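PDB 2JLM: putative phosphinothricin n-acetyltransferase from Acinetobacter baylyi, which probably transfers the acetyl group of acetyl-CoA to the amino group of L-methionine sulfoximine and L-methionine sulfone, as a member of the GNAT acetyltransferase family. Local coordinates for residues L28-A31 with I32-T36; F53-K56 with R57-F61; S81-F85 with P86-Y90. All blocks are in the same frame, centred on the assembly; numbering follows the deposited sequence.

Contact 1 of 3, residues L28-A31 with I32-T36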
ATOM      1  N   LEU D  28      -8.034 -25.561  -6.894  1.00 41.22           N
ATOM      2  CA  LEU D  28      -6.794 -26.185  -6.438  1.00 32.81           C
ATOM      3  C   LEU D  28      -6.941 -27.688  -6.230  1.00 61.76           C
ATOM      4  O   LEU D  28      -6.151 -28.483  -6.760  1.00 50.57           O
ATOM      5  CB  LEU D  28      -6.300 -25.527  -5.151  1.00 28.75           C
ATOM      6  CG  LEU D  28      -5.822 -24.086  -5.336  1.00 40.64           C
ATOM      7  CD1 LEU D  28      -5.145 -23.579  -4.073  1.00 49.36           C
ATOM      8  CD2 LEU D  28      -4.884 -23.978  -6.537  1.00 39.56           C
ATOM      9  N   ASN D  29      -7.950 -28.083  -5.459  1.00 41.23           N
ATOM     10  CA  ASN D  29      -8.124 -29.496  -5.142  1.00 34.74           C
ATOM     11  C   ASN D  29      -8.344 -30.347  -6.379  1.00 40.60           C
ATOM     12  O   ASN D  29      -7.917 -31.507  -6.425  1.00 47.76           O
ATOM     13  CB  ASN D  29      -9.239 -29.699  -4.126  1.00 39.12           C
ATOM     14  CG  ASN D  29      -8.876 -29.153  -2.769  1.00 53.21           C
ATOM     15  OD1 ASN D  29      -7.697 -28.981  -2.460  1.00 54.20           O
ATOM     16  ND2 ASN D  29      -9.883 -28.869  -1.953  1.00 59.22           N
ATOM     17  N   ASP D  30      -8.986 -29.774  -7.393  1.00 28.16           N
ATOM     18  CA  ASP D  30      -9.174 -30.511  -8.635  1.00 41.73           C
ATOM     19  C   ASP D  30      -7.824 -30.782  -9.284  1.00 58.42           C
ATOM     20  O   ASP D  30      -7.576 -31.882  -9.787  1.00 46.21           O
ATOM     21  CB  ASP D  30     -10.068 -29.760  -9.615  1.00 24.65           C
ATOM     22  CG  ASP D  30      -9.921 -30.278 -11.035  1.00 69.15           C
ATOM     23  OD1 ASP D  30     -10.489 -31.347 -11.357  1.00 35.25           O
ATOM     24  OD2 ASP D  30      -9.218 -29.623 -11.831  1.00 58.63           O
ATOM     25  N   ALA D  31      -6.958 -29.770  -9.269  1.00 35.96           N
ATOM     26  CA  ALA D  31      -5.620 -29.891  -9.841  1.00 52.86           C
ATOM     27  C   ALA D  31      -4.764 -30.854  -9.030  1.00 48.01           C
ATOM     28  O   ALA D  31      -3.920 -31.559  -9.579  1.00 32.82           O
ATOM     29  CB  ALA D  31      -4.950 -28.532  -9.916  1.00 25.00           C
ATOM     30  N   ILE D  32      -4.982 -30.870  -7.720  1.00 39.20           N
ATOM     31  CA  ILE D  32      -4.228 -31.746  -6.832  1.00 41.05           C
ATOM     32  C   ILE D  32      -4.570 -33.203  -7.102  1.00 61.12           C
ATOM     33  O   ILE D  32      -3.691 -34.066  -7.154  1.00 35.54           O
ATOM     34  CB  ILE D  32      -4.527 -31.432  -5.357  1.00 36.01           C
ATOM     35  CG1 ILE D  32      -3.906 -30.090  -4.976  1.00 38.58           C
ATOM     36  CG2 ILE D  32      -4.016 -32.559  -4.443  1.00 36.60           C
ATOM     37  CD1 ILE D  32      -4.270 -29.614  -3.591  1.00 26.32           C
ATOM     38  N   ILE D  33      -5.857 -33.468  -7.287  1.00 41.19           N
ATOM     39  CA  ILE D  33      -6.334 -34.837  -7.432  1.00 44.36           C
ATOM     40  C   ILE D  33      -6.097 -35.408  -8.831  1.00 55.93           C
ATOM     41  O   ILE D  33      -5.840 -36.603  -8.990  1.00 46.91           O
ATOM     42  CB  ILE D  33      -7.832 -34.935  -7.067  1.00 57.41           C
ATOM     43  CG1 ILE D  33      -7.995 -35.149  -5.560  1.00 62.91           C
ATOM     44  CG2 ILE D  33      -8.507 -36.051  -7.840  1.00 42.70           C
ATOM     45  CD1 ILE D  33      -7.429 -34.025  -4.711  1.00 54.92           C
ATOM     46  N   ASN D  34      -6.162 -34.558  -9.846  1.00 31.80           N
ATOM     47  CA  ASN D  34      -6.197 -35.057 -11.214  1.00 45.83           C
ATOM     48  C   ASN D  34      -4.981 -34.751 -12.089  1.00 68.33           C
ATOM     49  O   ASN D  34      -4.879 -35.273 -13.197  1.00 62.59           O
ATOM     50  CB  ASN D  34      -7.492 -34.605 -11.902  1.00 46.44           C
ATOM     51  CG  ASN D  34      -8.733 -35.111 -11.180  1.00 67.59           C
ATOM     52  OD1 ASN D  34      -8.883 -36.314 -10.951  1.00 49.62           O
ATOM     53  ND2 ASN D  34      -9.622 -34.194 -10.806  1.00 38.57           N
ATOM     54  N   SER D  35      -4.053 -33.931 -11.598  1.00 61.55           N
ATOM     55  CA  SER D  35      -2.902 -33.545 -12.419  1.00 45.22           C
ATOM     56  C   SER D  35      -1.585 -33.440 -11.658  1.00 50.11           C
ATOM     57  O   SER D  35      -1.542 -33.541 -10.424  1.00 37.43           O
ATOM     58  CB  SER D  35      -3.174 -32.218 -13.127  1.00 44.33           C
ATOM     59  OG  SER D  35      -3.039 -31.132 -12.223  1.00 43.75           O
ATOM     60  N   THR D  36      -0.515 -33.224 -12.419  1.00 35.04           N
ATOM     61  CA  THR D  36       0.812 -33.005 -11.848  1.00 41.82           C
ATOM     62  C   THR D  36       1.080 -31.514 -11.665  1.00 45.61           C
ATOM     63  O   THR D  36       2.226 -31.098 -11.509  1.00 48.54           O
ATOM     64  CB  THR D  36       1.923 -33.602 -12.745  1.00 57.77           C
ATOM     65  OG1 THR D  36       1.862 -33.023 -14.054  1.00 31.19           O
ATOM     66  CG2 THR D  36       1.765 -35.104 -12.867  1.00 34.44           C
TER
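Asp30 and Asn34, one helical turn apart, meet through their polar ends at the close of helix 17-34. The amide ND2 of Asn34 donates to Asp30 OD1 at 3.0 Å; the carboxylate and amide planes stand 55° apart; OD1 lies close to the amide plane, whereas ND2 comes in from above the carboxylate. With CG set anti to the backbone N (chi1 162°), the end of the Asp30 side chain comes within bonding distance of Asn34. ND2 also makes a weak bond to Asp30 O. The second carboxylate oxygen, OD2, forms a salt bridge with Arg103.

Helical backbone bonds join 28-30 to 32-34. The carbonyl Ala31 O is gripped twice by Ser35: OG donates at 2.8 Å in the carbonyl plane, on a lone pair, and Ser35 N donates at 3.1 Å from above that plane.

Side-chain packing is slight: the CD1 methyl of Ile32, alongside Asn29, lies 3.7 Å from Asn29 OD1, which itself accepts from Arg44 N.

Ser35, the first residue to leave helical geometry, thus satisfies Ala31 O with backbone and hydroxyl, its OG also hydrogen-bonded to Ala37 N, while Asp30, shared between an amide and an arginine, is probably held as a carboxylate.

Contact 2 of 3, residues F53-K56 with R57-F61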
ATOM      1  N   PHE D  53      -4.171 -17.385   1.857  1.00 45.64           N
ATOM      2  CA  PHE D  53      -4.578 -16.008   1.607  1.00 38.71           C
ATOM      3  C   PHE D  53      -3.751 -15.036   2.434  1.00 55.51           C
ATOM      4  O   PHE D  53      -3.378 -13.961   1.958  1.00 45.50           O
ATOM      5  CB  PHE D  53      -6.074 -15.815   1.847  1.00 44.32           C
ATOM      6  CG  PHE D  53      -6.919 -16.210   0.676  1.00 53.93           C
ATOM      7  CD1 PHE D  53      -7.491 -17.471   0.610  1.00 54.81           C
ATOM      8  CD2 PHE D  53      -7.121 -15.333  -0.374  1.00 47.51           C
ATOM      9  CE1 PHE D  53      -8.262 -17.843  -0.473  1.00 55.95           C
ATOM     10  CE2 PHE D  53      -7.893 -15.698  -1.464  1.00 54.15           C
ATOM     11  CZ  PHE D  53      -8.464 -16.954  -1.513  1.00 52.16           C
ATOM     12  N   ALA D  54      -3.440 -15.437   3.663  1.00 32.93           N
ATOM     13  CA  ALA D  54      -2.692 -14.586   4.580  1.00 63.76           C
ATOM     14  C   ALA D  54      -1.307 -14.270   4.028  1.00 27.12           C
ATOM     15  O   ALA D  54      -0.892 -13.107   3.977  1.00 42.54           O
ATOM     16  CB  ALA D  54      -2.588 -15.241   5.953  1.00 49.29           C
ATOM     17  N   THR D  55      -0.599 -15.314   3.612  1.00 43.37           N
ATOM     18  CA  THR D  55       0.727 -15.165   3.018  1.00 33.56           C
ATOM     19  C   THR D  55       0.720 -14.148   1.881  1.00 42.72           C
ATOM     20  O   THR D  55       1.585 -13.268   1.804  1.00 45.07           O
ATOM     21  CB  THR D  55       1.261 -16.522   2.511  1.00 45.53           C
ATOM     22  OG1 THR D  55       1.459 -17.400   3.628  1.00 38.02           O
ATOM     23  CG2 THR D  55       2.589 -16.348   1.758  1.00 24.32           C
ATOM     24  N   LYS D  56      -0.271 -14.248   1.006  1.00 49.77           N
ATOM     25  CA  LYS D  56      -0.297 -13.379  -0.165  1.00 46.78           C
ATOM     26  C   LYS D  56      -0.606 -11.937   0.195  1.00 35.55           C
ATOM     27  O   LYS D  56      -0.070 -11.015  -0.427  1.00 39.40           O
ATOM     28  CB  LYS D  56      -1.222 -13.941  -1.251  1.00 38.60           C
ATOM     29  CG  LYS D  56      -0.487 -14.962  -2.128  1.00 34.80           C
ATOM     30  CD  LYS D  56      -1.384 -16.041  -2.670  1.00 36.10           C
ATOM     31  CE  LYS D  56      -0.552 -17.210  -3.179  1.00 30.52           C
ATOM     32  NZ  LYS D  56       0.642 -16.742  -3.936  1.00 28.77           N
ATOM     33  N   ARG D  57      -1.446 -11.750   1.215  1.00 40.51           N
ATOM     34  CA  ARG D  57      -1.771 -10.421   1.736  1.00 35.19           C
ATOM     35  C   ARG D  57      -0.546  -9.769   2.356  1.00 43.80           C
ATOM     36  O   ARG D  57      -0.128  -8.687   1.944  1.00 31.89           O
ATOM     37  CB  ARG D  57      -2.869 -10.500   2.803  1.00 49.68           C
ATOM     38  CG  ARG D  57      -4.285 -10.387   2.277  1.00 53.39           C
ATOM     39  CD  ARG D  57      -5.281 -10.192   3.422  1.00 57.33           C
ATOM     40  NE  ARG D  57      -5.291 -11.316   4.355  1.00 53.84           N
ATOM     41  CZ  ARG D  57      -6.113 -12.360   4.264  1.00 64.66           C
ATOM     42  NH1 ARG D  57      -6.998 -12.427   3.277  1.00 47.93           N
ATOM     43  NH2 ARG D  57      -6.050 -13.340   5.159  1.00 59.39           N
ATOM     44  N   GLN D  58       0.011 -10.429   3.366  1.00 48.69           N
ATOM     45  CA  GLN D  58       1.209  -9.948   4.041  1.00 38.51           C
ATOM     46  C   GLN D  58       2.267  -9.516   3.029  1.00 54.06           C
ATOM     47  O   GLN D  58       2.901  -8.475   3.192  1.00 45.06           O
ATOM     48  CB  GLN D  58       1.763 -11.038   4.969  1.00 51.07           C
ATOM     49  CG  GLN D  58       3.231 -10.877   5.355  1.00 79.79           C
ATOM     50  CD  GLN D  58       3.440 -10.070   6.628  1.00102.71           C
ATOM     51  OE1 GLN D  58       2.684  -9.142   6.928  1.00 74.20           O
ATOM     52  NE2 GLN D  58       4.478 -10.422   7.382  1.00 92.78           N
ATOM     53  N   ASN D  59       2.431 -10.300   1.966  1.00 43.03           N
ATOM     54  CA  ASN D  59       3.515 -10.070   1.022  1.00 36.53           C
ATOM     55  C   ASN D  59       3.150  -9.224  -0.183  1.00 44.59           C
ATOM     56  O   ASN D  59       3.996  -8.963  -1.046  1.00 40.85           O
ATOM     57  CB  ASN D  59       4.075 -11.401   0.540  1.00 54.07           C
ATOM     58  CG  ASN D  59       4.870 -12.104   1.601  1.00 42.02           C
ATOM     59  OD1 ASN D  59       5.924 -11.625   2.016  1.00 45.00           O
ATOM     60  ND2 ASN D  59       4.376 -13.252   2.047  1.00 46.56           N
ATOM     61  N   ASN D  60       1.893  -8.811  -0.260  1.00 38.83           N
ATOM     62  CA  ASN D  60       1.464  -8.006  -1.388  1.00 41.97           C
ATOM     63  C   ASN D  60       1.623  -8.822  -2.679  1.00 37.72           C
ATOM     64  O   ASN D  60       1.967  -8.292  -3.733  1.00 38.34           O
ATOM     65  CB  ASN D  60       2.288  -6.713  -1.441  1.00 53.30           C
ATOM     66  CG  ASN D  60       1.699  -5.675  -2.371  1.00 76.16           C
ATOM     67  OD1 ASN D  60       0.527  -5.313  -2.256  1.00104.29           O
ATOM     68  ND2 ASN D  60       2.516  -5.178  -3.294  1.00 69.67           N
ATOM     69  N   PHE D  61       1.393 -10.128  -2.571  1.00 31.22           N
ATOM     70  CA  PHE D  61       1.359 -11.005  -3.734  1.00 32.52           C
ATOM     71  C   PHE D  61      -0.003 -10.917  -4.407  1.00 28.32           C
ATOM     72  O   PHE D  61      -1.036 -11.137  -3.763  1.00 26.06           O
ATOM     73  CB  PHE D  61       1.634 -12.452  -3.327  1.00 24.02           C
ATOM     74  CG  PHE D  61       3.047 -12.696  -2.863  1.00 16.98           C
ATOM     75  CD1 PHE D  61       4.085 -11.880  -3.293  1.00 28.93           C
ATOM     76  CD2 PHE D  61       3.335 -13.750  -2.025  1.00 17.43           C
ATOM     77  CE1 PHE D  61       5.384 -12.109  -2.874  1.00 19.39           C
ATOM     78  CE2 PHE D  61       4.632 -13.989  -1.600  1.00 24.34           C
ATOM     79  CZ  PHE D  61       5.657 -13.167  -2.028  1.00 22.98           C
TER
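Lys56 and Phe61 cross at about a right angle where helix 46-58 gives way to the following turn. Lys56 CG lies at the edge of the Phe61 ring, near its plane, and 3.5 Å from Phe61 CB, while Asn59 CB sits over the centre of one face of that ring, 3.3 Å above its plane. Asn60, with positive phi (62°), makes the reversal of a Schellman motif, in which Phe61 N donates to Lys56 O at 2.7 Å and Asn60 N to Arg57 O at 3.0 Å.

Thr55 and Asn59 run alongside each other in the same direction, with Thr55 CG2 3.6 Å from Asn59 ND2. Asn59 ND2 donates to Thr55 O at 2.8 Å, and Asn59 N reaches the same oxygen from the opposite face of the carbonyl plane, at 3.1 Å.

Arg57 folds back along the preceding turn. A bend at chi3 (-62°) lays one face of its guanidinium over Phe53 O and puts NH1 3.8 Å from Phe53 CB; NH2 forms a salt bridge with Glu17.

Phe53 packs on Ala21 and Ile24 of helix 17-34 and, like Lys56, on Ile63 of strand 63-68. Lys56 NZ bonds Ser78 of strand 73-81, where Phe61 meets the Trp79 ring.

Contact 3 of 3, residues S81-F85 with P86-Y90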
ATOM      1  N   SER D  81       7.058 -16.385  -3.380  1.00 23.66           N
ATOM      2  CA  SER D  81       8.507 -16.466  -3.349  1.00 38.24           C
ATOM      3  C   SER D  81       8.969 -17.627  -4.230  1.00 20.66           C
ATOM      4  O   SER D  81       8.338 -18.681  -4.241  1.00 29.86           O
ATOM      5  CB  SER D  81       8.984 -16.667  -1.907  1.00 28.05           C
ATOM      6  OG  SER D  81      10.321 -16.228  -1.754  1.00 65.94           O
ATOM      7  N   PHE D  82      10.046 -17.427  -4.986  1.00 28.98           N
ATOM      8  CA  PHE D  82      10.694 -18.535  -5.682  1.00 24.37           C
ATOM      9  C   PHE D  82      11.616 -19.312  -4.723  1.00 27.24           C
ATOM     10  O   PHE D  82      11.419 -20.495  -4.492  1.00 18.65           O
ATOM     11  CB  PHE D  82      11.468 -18.058  -6.914  1.00 14.28           C
ATOM     12  CG  PHE D  82      12.331 -19.131  -7.550  1.00 34.24           C
ATOM     13  CD1 PHE D  82      13.690 -18.911  -7.768  1.00 13.68           C
ATOM     14  CD2 PHE D  82      11.784 -20.361  -7.928  1.00 23.33           C
ATOM     15  CE1 PHE D  82      14.491 -19.905  -8.359  1.00 16.92           C
ATOM     16  CE2 PHE D  82      12.575 -21.360  -8.513  1.00 21.42           C
ATOM     17  CZ  PHE D  82      13.932 -21.128  -8.732  1.00 23.39           C
ATOM     18  N   ARG D  83      12.614 -18.644  -4.159  1.00 24.85           N
ATOM     19  CA  ARG D  83      13.443 -19.277  -3.135  1.00 18.12           C
ATOM     20  C   ARG D  83      13.553 -18.353  -1.923  1.00 37.56           C
ATOM     21  O   ARG D  83      13.643 -17.132  -2.071  1.00 23.35           O
ATOM     22  CB  ARG D  83      14.816 -19.675  -3.705  1.00 22.87           C
ATOM     23  CG  ARG D  83      14.742 -20.905  -4.622  1.00 29.02           C
ATOM     24  CD  ARG D  83      16.014 -21.149  -5.443  1.00 23.80           C
ATOM     25  NE  ARG D  83      17.206 -21.308  -4.606  1.00 21.51           N
ATOM     26  CZ  ARG D  83      17.448 -22.371  -3.848  1.00 19.38           C
ATOM     27  NH1 ARG D  83      16.566 -23.362  -3.791  1.00 21.32           N
ATOM     28  NH2 ARG D  83      18.558 -22.434  -3.127  1.00 21.31           N
ATOM     29  N   ALA D  84      13.527 -18.943  -0.732  1.00 34.38           N
ATOM     30  CA  ALA D  84      13.405 -18.187   0.517  1.00 46.22           C
ATOM     31  C   ALA D  84      14.731 -17.639   1.047  1.00 40.20           C
ATOM     32  O   ALA D  84      15.197 -18.044   2.111  1.00 32.97           O
ATOM     33  CB  ALA D  84      12.736 -19.049   1.574  1.00 45.17           C
ATOM     34  N   PHE D  85      15.337 -16.726   0.301  1.00 29.44           N
ATOM     35  CA  PHE D  85      16.585 -16.092   0.715  1.00 23.05           C
ATOM     36  C   PHE D  85      16.579 -14.673   0.203  1.00 26.41           C
ATOM     37  O   PHE D  85      16.020 -14.403  -0.864  1.00 24.54           O
ATOM     38  CB  PHE D  85      17.798 -16.823   0.154  1.00 35.04           C
ATOM     39  CG  PHE D  85      17.959 -18.216   0.668  1.00 39.58           C
ATOM     40  CD1 PHE D  85      17.301 -19.272   0.059  1.00 42.64           C
ATOM     41  CD2 PHE D  85      18.790 -18.476   1.744  1.00 66.30           C
ATOM     42  CE1 PHE D  85      17.453 -20.562   0.530  1.00 49.39           C
ATOM     43  CE2 PHE D  85      18.951 -19.767   2.218  1.00 62.22           C
ATOM     44  CZ  PHE D  85      18.281 -20.810   1.609  1.00 50.14           C
ATOM     45  N   PRO D  86      17.205 -13.759   0.959  1.00 25.94           N
ATOM     46  CA  PRO D  86      17.104 -12.321   0.685  1.00 28.23           C
ATOM     47  C   PRO D  86      17.509 -11.899  -0.724  1.00 25.61           C
ATOM     48  O   PRO D  86      16.853 -11.018  -1.273  1.00 18.31           O
ATOM     49  CB  PRO D  86      18.046 -11.702   1.732  1.00 30.94           C
ATOM     50  CG  PRO D  86      17.943 -12.650   2.906  1.00 26.58           C
ATOM     51  CD  PRO D  86      17.848 -14.032   2.261  1.00 29.66           C
ATOM     52  N   ALA D  87      18.558 -12.482  -1.299  1.00 20.55           N
ATOM     53  CA  ALA D  87      19.034 -11.996  -2.601  1.00 13.07           C
ATOM     54  C   ALA D  87      18.159 -12.447  -3.773  1.00 18.36           C
ATOM     55  O   ALA D  87      18.428 -12.086  -4.914  1.00 20.57           O
ATOM     56  CB  ALA D  87      20.498 -12.378  -2.834  1.00 14.67           C
ATOM     57  N   TYR D  88      17.119 -13.234  -3.493  1.00 17.58           N
ATOM     58  CA  TYR D  88      16.123 -13.600  -4.512  1.00 20.00           C
ATOM     59  C   TYR D  88      14.963 -12.610  -4.553  1.00 30.36           C
ATOM     60  O   TYR D  88      13.915 -12.908  -5.123  1.00 31.37           O
ATOM     61  CB  TYR D  88      15.535 -14.994  -4.237  1.00 13.69           C
ATOM     62  CG  TYR D  88      16.471 -16.130  -4.544  1.00 12.21           C
ATOM     63  CD1 TYR D  88      17.193 -16.757  -3.532  1.00 15.30           C
ATOM     64  CD2 TYR D  88      16.637 -16.579  -5.852  1.00 11.17           C
ATOM     65  CE1 TYR D  88      18.058 -17.804  -3.823  1.00 22.88           C
ATOM     66  CE2 TYR D  88      17.499 -17.616  -6.146  1.00 23.78           C
ATOM     67  CZ  TYR D  88      18.203 -18.224  -5.136  1.00 21.27           C
ATOM     68  OH  TYR D  88      19.051 -19.256  -5.451  1.00 30.32           O
ATOM     69  N   LYS D  89      15.141 -11.442  -3.942  1.00 18.76           N
ATOM     70  CA  LYS D  89      14.054 -10.455  -3.834  1.00 23.31           C
ATOM     71  C   LYS D  89      13.363 -10.080  -5.151  1.00 28.10           C
ATOM     72  O   LYS D  89      12.186  -9.714  -5.158  1.00 37.45           O
ATOM     73  CB  LYS D  89      14.558  -9.182  -3.148  1.00 30.49           C
ATOM     74  CG  LYS D  89      15.724  -8.529  -3.864  1.00 29.07           C
ATOM     75  CD  LYS D  89      16.421  -7.527  -2.968  1.00 35.08           C
ATOM     76  CE  LYS D  89      15.674  -6.215  -2.908  1.00 32.93           C
ATOM     77  NZ  LYS D  89      16.461  -5.197  -2.155  1.00 55.61           N
ATOM     78  N   TYR D  90      14.084 -10.163  -6.264  1.00 26.10           N
ATOM     79  CA  TYR D  90      13.523  -9.721  -7.537  1.00 17.78           C
ATOM     80  C   TYR D  90      12.989 -10.876  -8.377  1.00 22.24           C
ATOM     81  O   TYR D  90      12.650 -10.701  -9.548  1.00 20.96           O
ATOM     82  CB  TYR D  90      14.547  -8.917  -8.332  1.00 15.59           C
ATOM     83  CG  TYR D  90      14.994  -7.649  -7.644  1.00 24.03           C
ATOM     84  CD1 TYR D  90      14.105  -6.602  -7.422  1.00 21.63           C
ATOM     85  CD2 TYR D  90      16.309  -7.501  -7.214  1.00 30.42           C
ATOM     86  CE1 TYR D  90      14.520  -5.435  -6.781  1.00 25.21           C
ATOM     87  CE2 TYR D  90      16.734  -6.350  -6.589  1.00 29.24           C
ATOM     88  CZ  TYR D  90      15.838  -5.322  -6.373  1.00 53.77           C
ATOM     89  OH  TYR D  90      16.277  -4.180  -5.750  1.00 42.02           O
TER
HETATM   90  O   HOH W   1      12.050 -15.522  -4.778  1.00 19.76           O
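Tyr88 CG stands anti to its carbonyl carbon (chi1 -74°), and Arg83 has the same first torsion but a chain bent at chi3 (58°); together they lay the tyrosine ring against the aliphatic part of the arginine and bring NE round to the phenol oxygen. Arg83 CB sits over the centre of one Tyr88 ring face, 3.7 Å from the centroid, in a CH-pi contact. Arg83 NE then donates to Tyr88 OH at 2.9 Å in a fairly straight bond, with the hydroxyl close to the guanidinium plane and the two flat groups 81° apart. Phe85 CB meets the edge of the Tyr88 ring, 3.7 Å from CD1, and Phe82 CD1 approaches Tyr88 CD2 obliquely at 4.2 Å.

The backbone closes the same turn. Tyr88 N donates to Phe85 O at 3.1 Å from above the carbonyl plane, after the short 3-10 segment 86-87, and a water bridges the base of the loop by accepting from Phe82 N and donating to Tyr88 O.

A second subunit packs directly against the loop: Arg83 NH2 forms a salt bridge with its Glu93, and its Tyr39 ring stacks on Tyr88. A sodium ion lies about 3 Å from the Tyr88 side chain. Arg83 therefore bonds to a phenol of its own loop and to a carboxylate of the neighbour, which fixes the rotation of the buried guanidinium and probably favours its positive charge. Chemically, the arginine couples the internal packing of the loop to the subunit interface.

How the contacts relate
The three contacts follow in series, all in the GNAT-family part of the chain. Contacts 1 and 2 close two successive helices, 17-34 and 46-58; their centres lie about 23 Å apart and their nearest atoms about 7 Å, without touching. Contact 3 occupies the loop between the antiparallel neighbours 73-81 and 91-98 of the mixed sheet, with its centre about 27 Å from that of contact 1. Contacts 2 and 3, with centres about 15 Å apart, do touch, Phe61 CZ packing 3.8 Å from Ser81 N at the end of strand 73-81. Two helix ends and one inter-strand loop are thus spread around the acetyltransferase fold, and of these the loop meets a second subunit.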